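Local atomic coordinates of putative HTH-type transcriptional regulator PF0864 (Pyrococcus furiosus, PDB entry 2IA0), a protein that probably binds DNA sequence-specifically as a transcriptional regulator of the AsnC family, although its precise function is not known. Residues A[16-21]-A[45-50]; A[139-144]-A[148-153]. All coordinates share one frame; numbering follows the deposited sequence.

Contact 1 of 2, residues A[16-21]-A[45-50]; sequences DDLDRN and ESTIHF
Leu-18 reaches across from the first turn of helix 17-26 and sets its CD1 methyl against CD1 of Ile-48, 4.0 Å away, the two side chains crossing at about a right angle. Its CG is anti to the backbone N (chi1 178°), which extends CG toward helix 45-57, from where CD1 and CD2 reach Ile-48 and Thr-47. Ile-48 starts less directly: its side chain leaves the backbone to one flank, and only the CG1 branch bends back to deliver CD1. This methyl pair is the tight part of a small interface, just 91 Å² in all, and Leu-41 and Lys-43 also pack on Leu-18. Outward from it the contact slackens. CD2 of Leu-18 stands 4.3 Å from CG2 of Thr-47, which is partly exposed and forms the looser, solvent side, while Ile-48 is buried. Both segments belong to the winged helix-turn-helix region; residues 45-50 fall within the predicted helix-turn-helix motif, and Leu-18 thus joins the opening helix of that region to the probable DNA-recognition helix. At the front of helix 17-26 Asp-16 is the N-cap of a capping box. Its OD1 accepts from Asp-19 N at 3.2 Å, met from above the carboxylate plane, while the return bond from Asp-16 N to Asp-19 OD1 is weak at 3.4 Å. The two carboxylates have a common cation: Arg-51, farther along helix 45-57, forms salt bridges with Asp-16 OD1 and Asp-19 OD2, so it probably offsets the repulsion between the acids and adds a charged link beside the methyl contact.

Contact 2 of 2, residues A[139-144]-A[148-153]; sequences ENITSI and KHIQIF
Ile-141 and Ile-150 have nearly the same first torsion, chi1 -60° and -58°, which turns CG2 anti to the backbone N and leaves CG1 beside it. Since both CB atoms point across the gap, CG2 of Ile-141 meets CG2 of Ile-150 at 3.9 Å, with the side chains slanting past one another. The second torsion of Ile-150 is extended (chi2 157°), and it sends CD1 on past this pair to Thr-142, whose CG2 lies 4.0 Å from that methyl; here the side chains cross roughly at right angles. One isoleucine of the strand therefore takes two neighbours of the opposing segment on separate branches, CG2 on Ile-141 and CD1 chiefly on Thr-142. No hydrogen bond spans the segments. Their contact belongs to the C-terminal dimeric alpha+beta barrel domain, where the turn that follows helix 132-140 lies against strand 147-154, an outermost strand of the four-stranded antiparallel sheet within this chain. Ile-141 is buried, with Leu-82, Leu-104 and Phe-136 also packing on it, whereas Thr-142 is exposed. The hydroxyl of Thr-142 bonds back to the carbonyl O of Ile-137. Next to it, Ser-143 OG donates to Glu-139 O at 2.9 Å, from above the carbonyl plane, and a type I turn from Ile-141 to Ile-144 is closed by Ile-144 N to Ile-141 O at 3.1 Å. Lys-148 and His-149 both pair through their backbones with Glu-83, a classic beta bulge. Gln-151, whose CB points the other way from that of Ile-150, hydrogen-bonds through OE1 to NE2 of Gln-151 of the second subunit.

Overall arrangement
From the N terminus, helix 17-26 leads through helix 34-41 to helix 45-57, and contact 1 closes this mostly helical excursion of 23 intervening residues. The chain then runs out along strand 61-68 and builds the C-terminal domain, laying down three strands of its sheet before helix 132-140. Contact 2 closes a far shorter loop there, with three residues between its segments, as the chain turns from that helix into strand 147-154. The contacts follow in series, neither nested nor crossed. They lie on opposite sides of the chain's centre, their own centres about 48 Å apart: 16-21/45-50 ties helix to helix in the predicted DNA-binding region, 139-144/148-153 ties the turn after helix 132-140 to the outermost strand 147-154.

Contact 1 of 2, residues A[16-21]-A[45-50]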
ATOM      1  N   ASP A  16     -13.853  20.416  -5.791  1.00 20.81           N
ATOM      2  CA  ASP A  16     -15.095  20.702  -5.079  1.00 19.84           C
ATOM      3  C   ASP A  16     -15.711  19.412  -4.531  1.00 18.73           C
ATOM      4  O   ASP A  16     -15.133  18.327  -4.708  1.00 18.64           O
ATOM      5  CB  ASP A  16     -16.062  21.511  -5.960  1.00 19.86           C
ATOM      6  CG  ASP A  16     -16.656  20.700  -7.087  1.00 21.69           C
ATOM      7  OD1 ASP A  16     -15.997  19.762  -7.564  1.00 22.41           O
ATOM      8  OD2 ASP A  16     -17.789  21.006  -7.515  1.00 23.14           O
ATOM      9  N   ASP A  17     -16.860  19.526  -3.859  1.00 16.80           N
ATOM     10  CA  ASP A  17     -17.510  18.365  -3.267  1.00 15.88           C
ATOM     11  C   ASP A  17     -17.871  17.264  -4.274  1.00 14.98           C
ATOM     12  O   ASP A  17     -17.736  16.073  -3.966  1.00 14.51           O
ATOM     13  CB  ASP A  17     -18.717  18.779  -2.412  1.00 16.33           C
ATOM     14  CG  ASP A  17     -18.306  19.504  -1.125  1.00 18.11           C
ATOM     15  OD1 ASP A  17     -17.117  19.424  -0.731  1.00 19.99           O
ATOM     16  OD2 ASP A  17     -19.165  20.168  -0.500  1.00 20.94           O
ATOM     17  N   LEU A  18     -18.308  17.649  -5.469  1.00 13.53           N
ATOM     18  CA  LEU A  18     -18.642  16.668  -6.514  1.00 12.94           C
ATOM     19  C   LEU A  18     -17.405  15.907  -7.003  1.00 13.26           C
ATOM     20  O   LEU A  18     -17.464  14.712  -7.209  1.00 13.46           O
ATOM     21  CB  LEU A  18     -19.383  17.325  -7.701  1.00 11.97           C
ATOM     22  CG  LEU A  18     -19.756  16.431  -8.887  1.00 10.42           C
ATOM     23  CD1 LEU A  18     -20.486  15.105  -8.440  1.00  7.34           C
ATOM     24  CD2 LEU A  18     -20.607  17.246  -9.876  1.00  8.18           C
ATOM     25  N   ASP A  19     -16.291  16.603  -7.189  1.00 14.40           N
ATOM     26  CA  ASP A  19     -15.022  15.936  -7.482  1.00 15.57           C
ATOM     27  C   ASP A  19     -14.686  14.861  -6.456  1.00 15.85           C
ATOM     28  O   ASP A  19     -14.416  13.724  -6.840  1.00 16.25           O
ATOM     29  CB  ASP A  19     -13.884  16.951  -7.587  1.00 16.08           C
ATOM     30  CG  ASP A  19     -13.929  17.730  -8.896  1.00 18.90           C
ATOM     31  OD1 ASP A  19     -13.600  18.939  -8.883  1.00 20.36           O
ATOM     32  OD2 ASP A  19     -14.330  17.138  -9.938  1.00 22.41           O
ATOM     33  N   ARG A  20     -14.733  15.230  -5.166  1.00 15.52           N
ATOM     34  CA  ARG A  20     -14.412  14.336  -4.050  1.00 15.46           C
ATOM     35  C   ARG A  20     -15.369  13.171  -3.970  1.00 15.27           C
ATOM     36  O   ARG A  20     -14.944  12.025  -3.766  1.00 14.45           O
ATOM     37  CB  ARG A  20     -14.423  15.091  -2.705  1.00 15.60           C
ATOM     38  CG  ARG A  20     -13.289  16.093  -2.531  1.00 16.06           C
ATOM     39  CD  ARG A  20     -13.421  16.878  -1.209  1.00 18.93           C
ATOM     40  NE  ARG A  20     -12.807  18.214  -1.300  1.00 21.42           N
ATOM     41  CZ  ARG A  20     -13.499  19.360  -1.398  1.00 24.61           C
ATOM     42  NH1 ARG A  20     -14.828  19.355  -1.394  1.00 23.74           N
ATOM     43  NH2 ARG A  20     -12.867  20.529  -1.480  1.00 26.15           N
ATOM     44  N   ASN A  21     -16.661  13.466  -4.130  1.00 15.53           N
ATOM     45  CA  ASN A  21     -17.682  12.445  -4.100  1.00 16.37           C
ATOM     46  C   ASN A  21     -17.515  11.390  -5.183  1.00 16.59           C
ATOM     47  O   ASN A  21     -17.667  10.217  -4.884  1.00 18.02           O
ATOM     48  CB  ASN A  21     -19.074  13.058  -4.153  1.00 17.29           C
ATOM     49  CG  ASN A  21     -19.579  13.472  -2.792  1.00 18.33           C
ATOM     50  OD1 ASN A  21     -19.241  12.858  -1.791  1.00 21.56           O
ATOM     51  ND2 ASN A  21     -20.400  14.523  -2.750  1.00 20.11           N
ATOM     52  N   GLU A  45     -25.386  13.107 -16.429  1.00 18.04           N
ATOM     53  CA  GLU A  45     -24.363  12.219 -16.952  1.00 18.50           C
ATOM     54  C   GLU A  45     -23.162  12.919 -17.586  1.00 18.27           C
ATOM     55  O   GLU A  45     -22.044  12.516 -17.344  1.00 18.09           O
ATOM     56  CB  GLU A  45     -24.973  11.256 -17.957  1.00 18.93           C
ATOM     57  CG  GLU A  45     -25.573  10.027 -17.342  1.00 22.47           C
ATOM     58  CD  GLU A  45     -26.171   9.101 -18.378  1.00 25.10           C
ATOM     59  OE1 GLU A  45     -27.398   8.939 -18.369  1.00 27.62           O
ATOM     60  OE2 GLU A  45     -25.419   8.547 -19.203  1.00 27.07           O
ATOM     61  N   SER A  46     -23.406  13.946 -18.402  1.00 18.43           N
ATOM     62  CA  SER A  46     -22.346  14.710 -19.063  1.00 19.01           C
ATOM     63  C   SER A  46     -21.447  15.507 -18.112  1.00 19.11           C
ATOM     64  O   SER A  46     -20.287  15.757 -18.429  1.00 19.30           O
ATOM     65  CB  SER A  46     -22.925  15.650 -20.132  1.00 19.20           C
ATOM     66  OG  SER A  46     -23.725  14.958 -21.088  1.00 20.77           O
ATOM     67  N   THR A  47     -21.971  15.927 -16.966  1.00 19.30           N
ATOM     68  CA  THR A  47     -21.100  16.513 -15.934  1.00 19.68           C
ATOM     69  C   THR A  47     -20.165  15.483 -15.296  1.00 19.67           C
ATOM     70  O   THR A  47     -18.977  15.741 -15.179  1.00 20.29           O
ATOM     71  CB  THR A  47     -21.880  17.236 -14.841  1.00 19.65           C
ATOM     72  OG1 THR A  47     -22.918  17.999 -15.456  1.00 20.49           O
ATOM     73  CG2 THR A  47     -20.949  18.171 -14.083  1.00 18.77           C
ATOM     74  N   ILE A  48     -20.698  14.324 -14.909  1.00 19.30           N
ATOM     75  CA  ILE A  48     -19.871  13.230 -14.373  1.00 19.52           C
ATOM     76  C   ILE A  48     -18.736  12.876 -15.336  1.00 18.97           C
ATOM     77  O   ILE A  48     -17.566  12.867 -14.964  1.00 18.54           O
ATOM     78  CB  ILE A  48     -20.731  11.958 -14.018  1.00 19.70           C
ATOM     79  CG1 ILE A  48     -21.802  12.285 -12.958  1.00 19.17           C
ATOM     80  CG2 ILE A  48     -19.848  10.793 -13.581  1.00 19.31           C
ATOM     81  CD1 ILE A  48     -21.290  13.078 -11.779  1.00 18.95           C
ATOM     82  N   HIS A  49     -19.120  12.645 -16.587  1.00 19.13           N
ATOM     83  CA  HIS A  49     -18.227  12.298 -17.688  1.00 19.31           C
ATOM     84  C   HIS A  49     -17.069  13.305 -17.848  1.00 18.74           C
ATOM     85  O   HIS A  49     -15.893  12.925 -17.799  1.00 19.02           O
ATOM     86  CB  HIS A  49     -19.072  12.174 -18.954  1.00 19.36           C
ATOM     87  CG  HIS A  49     -18.283  11.986 -20.210  1.00 21.71           C
ATOM     88  ND1 HIS A  49     -17.592  10.826 -20.490  1.00 24.23           N
ATOM     89  CD2 HIS A  49     -18.109  12.800 -21.280  1.00 23.68           C
ATOM     90  CE1 HIS A  49     -17.013  10.938 -21.672  1.00 25.03           C
ATOM     91  NE2 HIS A  49     -17.308  12.127 -22.172  1.00 25.94           N
ATOM     92  N   PHE A  50     -17.421  14.581 -17.982  1.00 17.88           N
ATOM     93  CA  PHE A  50     -16.457  15.673 -18.026  1.00 17.29           C
ATOM     94  C   PHE A  50     -15.519  15.740 -16.804  1.00 17.43           C
ATOM     95  O   PHE A  50     -14.305  15.836 -16.967  1.00 17.36           O
ATOM     96  CB  PHE A  50     -17.186  17.003 -18.229  1.00 16.33           C
ATOM     97  CG  PHE A  50     -16.293  18.207 -18.149  1.00 15.59           C
ATOM     98  CD1 PHE A  50     -16.282  19.011 -17.001  1.00 13.90           C
ATOM     99  CD2 PHE A  50     -15.467  18.552 -19.216  1.00 12.84           C
ATOM    100  CE1 PHE A  50     -15.454  20.137 -16.921  1.00 13.29           C
ATOM    101  CE2 PHE A  50     -14.646  19.680 -19.143  1.00 13.83           C
ATOM    102  CZ  PHE A  50     -14.639  20.470 -17.990  1.00 12.56           C
TER

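Contact 2 of 2, residues A[139-144]-A[148-153]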
ATOM      1  N   GLU A 139      19.041 -15.298   4.228  1.00 21.59           N
ATOM      2  CA  GLU A 139      19.638 -15.268   2.893  1.00 22.10           C
ATOM      3  C   GLU A 139      19.865 -13.897   2.295  1.00 21.85           C
ATOM      4  O   GLU A 139      20.868 -13.676   1.610  1.00 21.68           O
ATOM      5  CB  GLU A 139      18.804 -16.116   1.930  1.00 22.52           C
ATOM      6  CG  GLU A 139      19.262 -17.554   1.893  1.00 25.26           C
ATOM      7  CD  GLU A 139      18.147 -18.546   1.649  1.00 28.78           C
ATOM      8  OE1 GLU A 139      17.302 -18.292   0.760  1.00 30.40           O
ATOM      9  OE2 GLU A 139      18.136 -19.602   2.345  1.00 30.30           O
ATOM     10  N   ASN A 140      18.958 -12.973   2.582  1.00 22.02           N
ATOM     11  CA  ASN A 140      18.933 -11.672   1.909  1.00 22.73           C
ATOM     12  C   ASN A 140      19.100 -10.458   2.829  1.00 23.28           C
ATOM     13  O   ASN A 140      19.232  -9.342   2.347  1.00 23.60           O
ATOM     14  CB  ASN A 140      17.635 -11.525   1.106  1.00 22.21           C
ATOM     15  CG  ASN A 140      17.473 -12.596   0.043  1.00 23.43           C
ATOM     16  OD1 ASN A 140      18.244 -12.657  -0.914  1.00 23.77           O
ATOM     17  ND2 ASN A 140      16.447 -13.434   0.191  1.00 24.00           N
ATOM     18  N   ILE A 141      19.087 -10.671   4.144  1.00 24.14           N
ATOM     19  CA  ILE A 141      19.182  -9.554   5.100  1.00 24.32           C
ATOM     20  C   ILE A 141      20.404  -9.628   6.035  1.00 24.40           C
ATOM     21  O   ILE A 141      21.155  -8.666   6.153  1.00 24.51           O
ATOM     22  CB  ILE A 141      17.839  -9.351   5.888  1.00 24.51           C
ATOM     23  CG1 ILE A 141      16.655  -9.038   4.926  1.00 24.12           C
ATOM     24  CG2 ILE A 141      17.984  -8.322   7.028  1.00 24.56           C
ATOM     25  CD1 ILE A 141      16.777  -7.773   4.049  1.00 20.04           C
ATOM     26  N   THR A 142      20.610 -10.759   6.699  1.00 24.60           N
ATOM     27  CA  THR A 142      21.724 -10.875   7.657  1.00 24.10           C
ATOM     28  C   THR A 142      23.058 -11.097   6.946  1.00 23.90           C
ATOM     29  O   THR A 142      24.134 -10.990   7.561  1.00 23.22           O
ATOM     30  CB  THR A 142      21.487 -11.969   8.717  1.00 24.17           C
ATOM     31  OG1 THR A 142      21.252 -13.225   8.069  1.00 26.39           O
ATOM     32  CG2 THR A 142      20.302 -11.612   9.618  1.00 23.49           C
ATOM     33  N   SER A 143      22.960 -11.387   5.647  1.00 23.58           N
ATOM     34  CA  SER A 143      24.081 -11.411   4.716  1.00 23.39           C
ATOM     35  C   SER A 143      24.533 -10.017   4.219  1.00 23.41           C
ATOM     36  O   SER A 143      25.605  -9.896   3.623  1.00 23.40           O
ATOM     37  CB  SER A 143      23.683 -12.242   3.504  1.00 23.71           C
ATOM     38  OG  SER A 143      22.581 -11.642   2.843  1.00 23.79           O
ATOM     39  N   ILE A 144      23.715  -8.980   4.417  1.00 23.05           N
ATOM     40  CA  ILE A 144      24.115  -7.624   4.031  1.00 22.94           C
ATOM     41  C   ILE A 144      25.193  -7.080   4.990  1.00 23.53           C
ATOM     42  O   ILE A 144      24.925  -6.928   6.193  1.00 23.95           O
ATOM     43  CB  ILE A 144      22.907  -6.640   3.969  1.00 22.56           C
ATOM     44  CG1 ILE A 144      21.872  -7.082   2.934  1.00 22.05           C
ATOM     45  CG2 ILE A 144      23.365  -5.198   3.684  1.00 22.40           C
ATOM     46  CD1 ILE A 144      20.468  -6.538   3.245  1.00 18.65           C
ATOM     47  N   LYS A 148      24.322  -1.618  10.953  1.00 21.28           N
ATOM     48  CA  LYS A 148      24.367  -1.366  12.386  1.00 20.84           C
ATOM     49  C   LYS A 148      23.209  -2.087  13.076  1.00 20.44           C
ATOM     50  O   LYS A 148      23.413  -2.745  14.085  1.00 20.42           O
ATOM     51  CB  LYS A 148      24.328   0.133  12.652  1.00 21.15           C
ATOM     52  CG  LYS A 148      24.644   0.549  14.067  1.00 23.07           C
ATOM     53  CD  LYS A 148      25.290   1.941  14.103  1.00 26.82           C
ATOM     54  CE  LYS A 148      24.534   2.949  13.215  1.00 28.88           C
ATOM     55  NZ  LYS A 148      25.381   4.160  12.919  1.00 29.85           N
ATOM     56  N   HIS A 149      22.011  -2.006  12.498  1.00 19.32           N
ATOM     57  CA  HIS A 149      20.831  -2.564  13.124  1.00 18.87           C
ATOM     58  C   HIS A 149      19.876  -3.205  12.124  1.00 17.84           C
ATOM     59  O   HIS A 149      19.757  -2.752  11.003  1.00 17.57           O
ATOM     60  CB  HIS A 149      20.106  -1.488  13.954  1.00 18.68           C
ATOM     61  CG  HIS A 149      20.797  -1.156  15.240  1.00 21.84           C
ATOM     62  ND1 HIS A 149      20.974   0.141  15.682  1.00 23.70           N
ATOM     63  CD2 HIS A 149      21.361  -1.954  16.183  1.00 23.84           C
ATOM     64  CE1 HIS A 149      21.602   0.123  16.846  1.00 23.76           C
ATOM     65  NE2 HIS A 149      21.856  -1.134  17.167  1.00 23.41           N
ATOM     66  N   ILE A 150      19.219  -4.279  12.555  1.00 17.25           N
ATOM     67  CA  ILE A 150      18.145  -4.912  11.820  1.00 16.70           C
ATOM     68  C   ILE A 150      16.967  -5.090  12.778  1.00 17.38           C
ATOM     69  O   ILE A 150      17.127  -5.644  13.868  1.00 17.91           O
ATOM     70  CB  ILE A 150      18.518  -6.321  11.290  1.00 16.40           C
ATOM     71  CG1 ILE A 150      19.747  -6.290  10.379  1.00 15.60           C
ATOM     72  CG2 ILE A 150      17.281  -7.004  10.604  1.00 14.37           C
ATOM     73  CD1 ILE A 150      20.456  -7.656  10.307  1.00 16.46           C
ATOM     74  N   GLN A 151      15.792  -4.614  12.374  1.00 17.46           N
ATOM     75  CA  GLN A 151      14.567  -4.878  13.122  1.00 17.94           C
ATOM     76  C   GLN A 151      13.531  -5.551  12.241  1.00 18.00           C
ATOM     77  O   GLN A 151      13.373  -5.186  11.066  1.00 17.74           O
ATOM     78  CB  GLN A 151      13.991  -3.604  13.720  1.00 17.79           C
ATOM     79  CG  GLN A 151      14.972  -2.822  14.562  1.00 18.21           C
ATOM     80  CD  GLN A 151      14.326  -1.636  15.185  1.00 18.43           C
ATOM     81  OE1 GLN A 151      13.609  -1.763  16.160  1.00 18.38           O
ATOM     82  NE2 GLN A 151      14.559  -0.466  14.618  1.00 20.67           N
ATOM     83  N   ILE A 152      12.869  -6.563  12.806  1.00 17.92           N
ATOM     84  CA  ILE A 152      11.802  -7.268  12.097  1.00 18.74           C
ATOM     85  C   ILE A 152      10.500  -7.208  12.884  1.00 18.58           C
ATOM     86  O   ILE A 152      10.441  -7.649  14.044  1.00 17.94           O
ATOM     87  CB  ILE A 152      12.186  -8.727  11.687  1.00 19.08           C
ATOM     88  CG1 ILE A 152      13.350  -8.694  10.689  1.00 19.37           C
ATOM     89  CG2 ILE A 152      11.000  -9.436  11.020  1.00 18.77           C
ATOM     90  CD1 ILE A 152      14.269  -9.840  10.854  1.00 22.53           C
ATOM     91  N   PHE A 153       9.482  -6.617  12.239  1.00 18.03           N
ATOM     92  CA  PHE A 153       8.158  -6.466  12.814  1.00 17.38           C
ATOM     93  C   PHE A 153       7.180  -7.249  11.975  1.00 17.52           C
ATOM     94  O   PHE A 153       6.763  -6.785  10.924  1.00 17.17           O
ATOM     95  CB  PHE A 153       7.745  -4.993  12.864  1.00 17.14           C
ATOM     96  CG  PHE A 153       8.740  -4.123  13.550  1.00 17.80           C
ATOM     97  CD1 PHE A 153       8.855  -4.139  14.950  1.00 18.50           C
ATOM     98  CD2 PHE A 153       9.586  -3.304  12.812  1.00 16.69           C
ATOM     99  CE1 PHE A 153       9.802  -3.345  15.600  1.00 17.98           C
ATOM    100  CE2 PHE A 153      10.536  -2.509  13.447  1.00 16.63           C
ATOM    101  CZ  PHE A 153      10.648  -2.537  14.852  1.00 16.70           C
TER